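Halogenase PltM (Pseudomonas fluorescens, PDB 6BZN) halogenates phenolic substrates, accepting chloride, bromide and iodide, and is an FAD-binding flavoprotein. Local coordinates at residues A[82-90]-A[143-154]. Residues are numbered along the deposited sequence; the frame is centred on the assembly and turned at random.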
ATOM      1  N   ASP A  82      22.278  -5.494   2.498  1.00 21.28           N
ATOM      2  CA  ASP A  82      23.310  -5.327   1.460  1.00 23.38           C
ATOM      3  C   ASP A  82      22.896  -5.973   0.126  1.00 21.63           C
ATOM      4  O   ASP A  82      23.634  -6.769  -0.445  1.00 21.16           O
ATOM      5  CB  ASP A  82      24.683  -5.861   1.945  1.00 27.70           C
ATOM      6  CG  ASP A  82      25.812  -5.661   0.904  1.00 34.07           C
ATOM      7  OD1 ASP A  82      25.855  -4.584   0.259  1.00 37.41           O
ATOM      8  OD2 ASP A  82      26.646  -6.598   0.715  1.00 42.62           O
ATOM      9  N   ILE A  83      21.696  -5.640  -0.344  1.00 18.70           N
ATOM     10  CA  ILE A  83      21.268  -6.018  -1.672  1.00 18.22           C
ATOM     11  C   ILE A  83      20.937  -4.744  -2.426  1.00 17.51           C
ATOM     12  O   ILE A  83      19.800  -4.267  -2.367  1.00 16.96           O
ATOM     13  CB  ILE A  83      20.052  -6.980  -1.650  1.00 17.73           C
ATOM     14  CG1 ILE A  83      20.348  -8.180  -0.753  1.00 18.54           C
ATOM     15  CG2 ILE A  83      19.760  -7.434  -3.067  1.00 17.67           C
ATOM     16  CD1 ILE A  83      19.257  -9.234  -0.666  1.00 18.78           C
ATOM     17  N   PRO A  84      21.918  -4.175  -3.149  1.00 18.24           N
ATOM     18  CA  PRO A  84      21.662  -2.930  -3.890  1.00 17.70           C
ATOM     19  C   PRO A  84      20.444  -2.898  -4.821  1.00 17.32           C
ATOM     20  O   PRO A  84      19.800  -1.849  -4.936  1.00 16.54           O
ATOM     21  CB  PRO A  84      22.933  -2.761  -4.736  1.00 18.89           C
ATOM     22  CG  PRO A  84      23.989  -3.447  -3.975  1.00 18.98           C
ATOM     23  CD  PRO A  84      23.349  -4.536  -3.163  1.00 18.64           C
ATOM     24  N   GLU A  85      20.139  -4.007  -5.505  1.00 17.37           N
ATOM     25  CA  GLU A  85      19.052  -4.016  -6.493  1.00 17.43           C
ATOM     26  C   GLU A  85      17.691  -3.747  -5.884  1.00 16.00           C
ATOM     27  O   GLU A  85      16.805  -3.287  -6.583  1.00 15.78           O
ATOM     28  CB  GLU A  85      18.994  -5.330  -7.317  1.00 19.31           C
ATOM     29  CG  GLU A  85      20.066  -5.424  -8.397  1.00 21.38           C
ATOM     30  CD  GLU A  85      19.818  -6.530  -9.426  1.00 23.89           C
ATOM     31  OE1 GLU A  85      19.192  -7.559  -9.084  1.00 22.17           O
ATOM     32  OE2 GLU A  85      20.272  -6.356 -10.594  1.00 26.26           O
ATOM     33  N   ILE A  86      17.520  -4.031  -4.598  1.00 14.82           N
ATOM     34  CA  ILE A  86      16.265  -3.717  -3.929  1.00 14.46           C
ATOM     35  C   ILE A  86      16.024  -2.192  -3.942  1.00 14.32           C
ATOM     36  O   ILE A  86      14.899  -1.752  -4.188  1.00 14.48           O
ATOM     37  CB  ILE A  86      16.205  -4.315  -2.504  1.00 13.89           C
ATOM     38  CG1 ILE A  86      16.180  -5.838  -2.576  1.00 14.11           C
ATOM     39  CG2 ILE A  86      14.961  -3.839  -1.765  1.00 13.80           C
ATOM     40  CD1 ILE A  86      16.231  -6.522  -1.231  1.00 14.27           C
ATOM     41  N   ALA A  87      17.067  -1.389  -3.710  1.00 14.50           N
ATOM     42  CA  ALA A  87      16.920   0.077  -3.693  1.00 14.50           C
ATOM     43  C   ALA A  87      16.535   0.642  -5.065  1.00 15.12           C
ATOM     44  O   ALA A  87      15.853   1.648  -5.137  1.00 15.13           O
ATOM     45  CB  ALA A  87      18.190   0.768  -3.174  1.00 14.41           C
ATOM     46  N   TYR A  88      16.945  -0.014  -6.146  1.00 16.32           N
ATOM     47  CA  TYR A  88      16.493   0.382  -7.494  1.00 17.51           C
ATOM     48  C   TYR A  88      14.979   0.533  -7.600  1.00 16.98           C
ATOM     49  O   TYR A  88      14.486   1.468  -8.241  1.00 16.66           O
ATOM     50  CB  TYR A  88      16.935  -0.617  -8.568  1.00 18.40           C
ATOM     51  CG  TYR A  88      18.424  -0.733  -8.766  1.00 20.70           C
ATOM     52  CD1 TYR A  88      19.305   0.212  -8.232  1.00 21.93           C
ATOM     53  CD2 TYR A  88      18.952  -1.756  -9.547  1.00 21.61           C
ATOM     54  CE1 TYR A  88      20.666   0.107  -8.419  1.00 24.58           C
ATOM     55  CE2 TYR A  88      20.319  -1.856  -9.754  1.00 23.56           C
ATOM     56  CZ  TYR A  88      21.163  -0.916  -9.180  1.00 25.26           C
ATOM     57  OH  TYR A  88      22.517  -0.961  -9.358  1.00 30.63           O
ATOM     58  N   LEU A  89      14.257  -0.361  -6.930  1.00 16.46           N
ATOM     59  CA  LEU A  89      12.811  -0.391  -7.011  1.00 16.12           C
ATOM     60  C   LEU A  89      12.145   0.824  -6.355  1.00 15.86           C
ATOM     61  O   LEU A  89      10.970   1.041  -6.565  1.00 15.21           O
ATOM     62  CB  LEU A  89      12.280  -1.704  -6.400  1.00 16.44           C
ATOM     63  CG  LEU A  89      12.787  -2.970  -7.094  1.00 16.69           C
ATOM     64  CD1 LEU A  89      12.307  -4.209  -6.356  1.00 17.47           C
ATOM     65  CD2 LEU A  89      12.375  -3.007  -8.558  1.00 16.67           C
ATOM     66  N   SER A  90      12.882   1.620  -5.574  1.00 16.07           N
ATOM     67  CA  SER A  90      12.319   2.848  -4.994  1.00 16.10           C
ATOM     68  C   SER A  90      12.389   4.074  -5.889  1.00 17.16           C
ATOM     69  O   SER A  90      11.760   5.066  -5.573  1.00 17.64           O
ATOM     70  CB  SER A  90      12.991   3.179  -3.666  1.00 16.14           C
ATOM     71  OG  SER A  90      14.307   3.666  -3.844  1.00 15.94           O
ATOM     72  N   ILE A 143       7.946  -5.404 -12.310  1.00 11.50           N
ATOM     73  CA  ILE A 143       8.581  -5.171 -11.021  1.00 11.50           C
ATOM     74  C   ILE A 143       8.715  -6.477 -10.243  1.00 11.69           C
ATOM     75  O   ILE A 143       9.800  -6.786  -9.742  1.00 11.30           O
ATOM     76  CB  ILE A 143       7.791  -4.115 -10.199  1.00 11.34           C
ATOM     77  CG1 ILE A 143       7.855  -2.742 -10.880  1.00 11.67           C
ATOM     78  CG2 ILE A 143       8.268  -4.037  -8.752  1.00 11.49           C
ATOM     79  CD1 ILE A 143       9.216  -2.089 -10.913  1.00 11.91           C
ATOM     80  N   ASP A 144       7.628  -7.239 -10.155  1.00 11.63           N
ATOM     81  CA  ASP A 144       7.625  -8.484  -9.366  1.00 12.43           C
ATOM     82  C   ASP A 144       8.515  -9.555  -9.974  1.00 12.23           C
ATOM     83  O   ASP A 144       9.164 -10.290  -9.247  1.00 12.40           O
ATOM     84  CB  ASP A 144       6.200  -9.016  -9.148  1.00 13.25           C
ATOM     85  CG  ASP A 144       5.384  -8.119  -8.196  1.00 14.68           C
ATOM     86  OD1 ASP A 144       5.734  -6.931  -8.004  1.00 15.58           O
ATOM     87  OD2 ASP A 144       4.386  -8.597  -7.635  1.00 18.04           O
ATOM     88  N   TYR A 145       8.563  -9.636 -11.302  1.00 12.25           N
ATOM     89  CA  TYR A 145       9.397 -10.641 -11.945  1.00 12.72           C
ATOM     90  C   TYR A 145      10.868 -10.302 -11.635  1.00 12.30           C
ATOM     91  O   TYR A 145      11.639 -11.174 -11.240  1.00 12.10           O
ATOM     92  CB  TYR A 145       9.158 -10.717 -13.456  1.00 13.12           C
ATOM     93  CG  TYR A 145       9.480 -12.064 -14.118  1.00 14.08           C
ATOM     94  CD1 TYR A 145      10.065 -13.125 -13.410  1.00 14.48           C
ATOM     95  CD2 TYR A 145       9.208 -12.266 -15.472  1.00 14.41           C
ATOM     96  CE1 TYR A 145      10.343 -14.345 -14.020  1.00 14.73           C
ATOM     97  CE2 TYR A 145       9.499 -13.480 -16.090  1.00 15.22           C
ATOM     98  CZ  TYR A 145      10.062 -14.517 -15.355  1.00 15.21           C
ATOM     99  OH  TYR A 145      10.345 -15.737 -15.943  1.00 16.38           O
ATOM    100  N   PHE A 146      11.224  -9.023 -11.753  1.00 11.57           N
ATOM    101  CA  PHE A 146      12.564  -8.540 -11.368  1.00 11.51           C
ATOM    102  C   PHE A 146      12.906  -8.879  -9.914  1.00 11.37           C
ATOM    103  O   PHE A 146      14.002  -9.342  -9.632  1.00 11.07           O
ATOM    104  CB  PHE A 146      12.666  -7.033 -11.617  1.00 11.71           C
ATOM    105  CG  PHE A 146      14.009  -6.449 -11.315  1.00 12.23           C
ATOM    106  CD1 PHE A 146      14.286  -5.928 -10.049  1.00 12.59           C
ATOM    107  CD2 PHE A 146      14.989  -6.391 -12.289  1.00 12.71           C
ATOM    108  CE1 PHE A 146      15.525  -5.367  -9.770  1.00 13.06           C
ATOM    109  CE2 PHE A 146      16.233  -5.849 -12.012  1.00 13.11           C
ATOM    110  CZ  PHE A 146      16.500  -5.326 -10.757  1.00 13.44           C
ATOM    111  N   ALA A 147      11.959  -8.656  -9.007  1.00 11.62           N
ATOM    112  CA  ALA A 147      12.136  -9.004  -7.602  1.00 12.04           C
ATOM    113  C   ALA A 147      12.422 -10.493  -7.422  1.00 12.42           C
ATOM    114  O   ALA A 147      13.358 -10.859  -6.690  1.00 12.40           O
ATOM    115  CB  ALA A 147      10.910  -8.598  -6.784  1.00 12.02           C
ATOM    116  N   LEU A 148      11.661 -11.351  -8.096  1.00 12.43           N
ATOM    117  CA  LEU A 148      11.951 -12.786  -8.015  1.00 12.65           C
ATOM    118  C   LEU A 148      13.363 -13.086  -8.517  1.00 12.86           C
ATOM    119  O   LEU A 148      14.058 -13.927  -7.956  1.00 13.42           O
ATOM    120  CB  LEU A 148      10.944 -13.614  -8.801  1.00 13.17           C
ATOM    121  CG  LEU A 148      11.142 -15.136  -8.717  1.00 13.30           C
ATOM    122  CD1 LEU A 148      11.090 -15.638  -7.276  1.00 13.92           C
ATOM    123  CD2 LEU A 148      10.074 -15.830  -9.533  1.00 14.10           C
ATOM    124  N   MET A 149      13.777 -12.420  -9.583  1.00 13.12           N
ATOM    125  CA  MET A 149      15.134 -12.615 -10.088  1.00 13.42           C
ATOM    126  C   MET A 149      16.183 -12.253  -9.026  1.00 13.17           C
ATOM    127  O   MET A 149      17.199 -12.946  -8.909  1.00 13.34           O
ATOM    128  CB  MET A 149      15.374 -11.852 -11.377  1.00 14.39           C
ATOM    129  CG  MET A 149      14.530 -12.327 -12.543  1.00 15.39           C
ATOM    130  SD  MET A 149      14.686 -11.170 -13.926  1.00 17.54           S
ATOM    131  CE  MET A 149      13.272 -11.655 -14.923  1.00 18.04           C
ATOM    132  N   ILE A 150      15.929 -11.216  -8.225  1.00 12.36           N
ATOM    133  CA  ILE A 150      16.835 -10.896  -7.104  1.00 12.77           C
ATOM    134  C   ILE A 150      16.989 -12.118  -6.191  1.00 12.39           C
ATOM    135  O   ILE A 150      18.106 -12.519  -5.859  1.00 12.40           O
ATOM    136  CB  ILE A 150      16.363  -9.706  -6.235  1.00 12.51           C
ATOM    137  CG1 ILE A 150      16.218  -8.438  -7.089  1.00 12.98           C
ATOM    138  CG2 ILE A 150      17.367  -9.471  -5.103  1.00 12.85           C
ATOM    139  CD1 ILE A 150      15.711  -7.215  -6.353  1.00 13.23           C
ATOM    140  N   ALA A 151      15.859 -12.689  -5.779  1.00 12.31           N
ATOM    141  CA  ALA A 151      15.866 -13.845  -4.879  1.00 12.25           C
ATOM    142  C   ALA A 151      16.615 -15.038  -5.467  1.00 12.80           C
ATOM    143  O   ALA A 151      17.429 -15.674  -4.782  1.00 12.44           O
ATOM    144  CB  ALA A 151      14.455 -14.255  -4.540  1.00 12.06           C
ATOM    145  N   LEU A 152      16.329 -15.336  -6.732  1.00 12.93           N
ATOM    146  CA  LEU A 152      16.956 -16.480  -7.413  1.00 13.97           C
ATOM    147  C   LEU A 152      18.475 -16.329  -7.501  1.00 14.30           C
ATOM    148  O   LEU A 152      19.226 -17.294  -7.316  1.00 13.72           O
ATOM    149  CB  LEU A 152      16.376 -16.637  -8.826  1.00 13.89           C
ATOM    150  CG  LEU A 152      14.919 -17.091  -8.873  1.00 14.73           C
ATOM    151  CD1 LEU A 152      14.319 -16.940 -10.271  1.00 15.38           C
ATOM    152  CD2 LEU A 152      14.816 -18.532  -8.418  1.00 15.45           C
ATOM    153  N   LYS A 153      18.919 -15.113  -7.792  1.00 15.21           N
ATOM    154  CA  LYS A 153      20.355 -14.834  -7.914  1.00 16.02           C
ATOM    155  C   LYS A 153      21.086 -14.932  -6.574  1.00 16.47           C
ATOM    156  O   LYS A 153      22.303 -15.131  -6.541  1.00 16.73           O
ATOM    157  CB  LYS A 153      20.582 -13.466  -8.553  1.00 16.37           C
ATOM    158  CG  LYS A 153      20.197 -13.428 -10.028  1.00 16.69           C
ATOM    159  CD  LYS A 153      20.520 -12.098 -10.694  1.00 17.17           C
ATOM    160  CE  LYS A 153      19.731 -10.948 -10.104  1.00 16.93           C
ATOM    161  NZ  LYS A 153      20.144  -9.669 -10.726  1.00 17.51           N
ATOM    162  N   HIS A 154      20.349 -14.772  -5.478  1.00 16.19           N
ATOM    163  CA  HIS A 154      20.900 -14.958  -4.137  1.00 16.14           C
ATOM    164  C   HIS A 154      20.750 -16.368  -3.588  1.00 15.82           C
ATOM    165  O   HIS A 154      21.124 -16.612  -2.449  1.00 16.04           O
ATOM    166  CB  HIS A 154      20.303 -13.941  -3.178  1.00 16.62           C
ATOM    167  CG  HIS A 154      20.861 -12.577  -3.363  1.00 16.73           C
ATOM    168  ND1 HIS A 154      20.326 -11.674  -4.251  1.00 17.18           N
ATOM    169  CD2 HIS A 154      21.944 -11.977  -2.817  1.00 17.16           C
ATOM    170  CE1 HIS A 154      21.040 -10.565  -4.228  1.00 17.41           C
ATOM    171  NE2 HIS A 154      22.024 -10.721  -3.361  1.00 17.45           N
TER
HETATM  172  O   HOH W   1      24.051  -8.802  -2.457  1.00 33.18           O
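Glu85 and Lys153 both set CG anti to their own carbonyl carbon (chi1 -76° and -70°), and from there the extended carboxylate chain and the lysine chain, bent at chi3, cross at about a right angle. Their ends form a salt bridge, with Lys153 NZ 2.8 Å from Glu85 OE1 on the syn side, tilted somewhat out of the carboxylate plane. Glu85 CD also lies 3.8 Å from Phe146 CZ, the carboxylate and ring planes being 41° apart, while its CB rests on Ile150 CD1. Further along, Leu89 CD2 fits between two residues of the partner helix, 3.8 Å from Phe146 CD1 and 4.0 Å from Ile143 CD1. At the other end, Ile83 places CD1 over the centre of one face of the His154 ring, a CH-pi contact, and CG2 touches Ile150 CG2 at 3.7 Å. The ring's rotation is fixed from two sides: ND1 donates to Ile150 O, nearly in the ring plane, and NE2 shares a water with Asp82 O. An alanine in place of Glu85 would probably leave the Lys153 ammonium without this carboxylate and take away the group packed against Phe146 CZ. The short, weakly bonded helix 84-88 thus runs antiparallel to the 143-153 part of the neighbouring helix, with a closest axis approach of 10.4 Å. Both segments also pack on helix 33-44, which begins within what is probably the Rossmann-type glycine-rich turn of the FAD site, Ile86 against Leu37 and Ala147 against Ala36. Ile143 comes near Ile33 and Arg140, which bind FAD in a flavin-bound structure of this enzyme, though none is bound here. Chemically, the interface is a seam of buried aliphatic and aromatic side chains with its ion pair where the side chains are more exposed, the salt bridge and the water-linked imidazole adding directional ties.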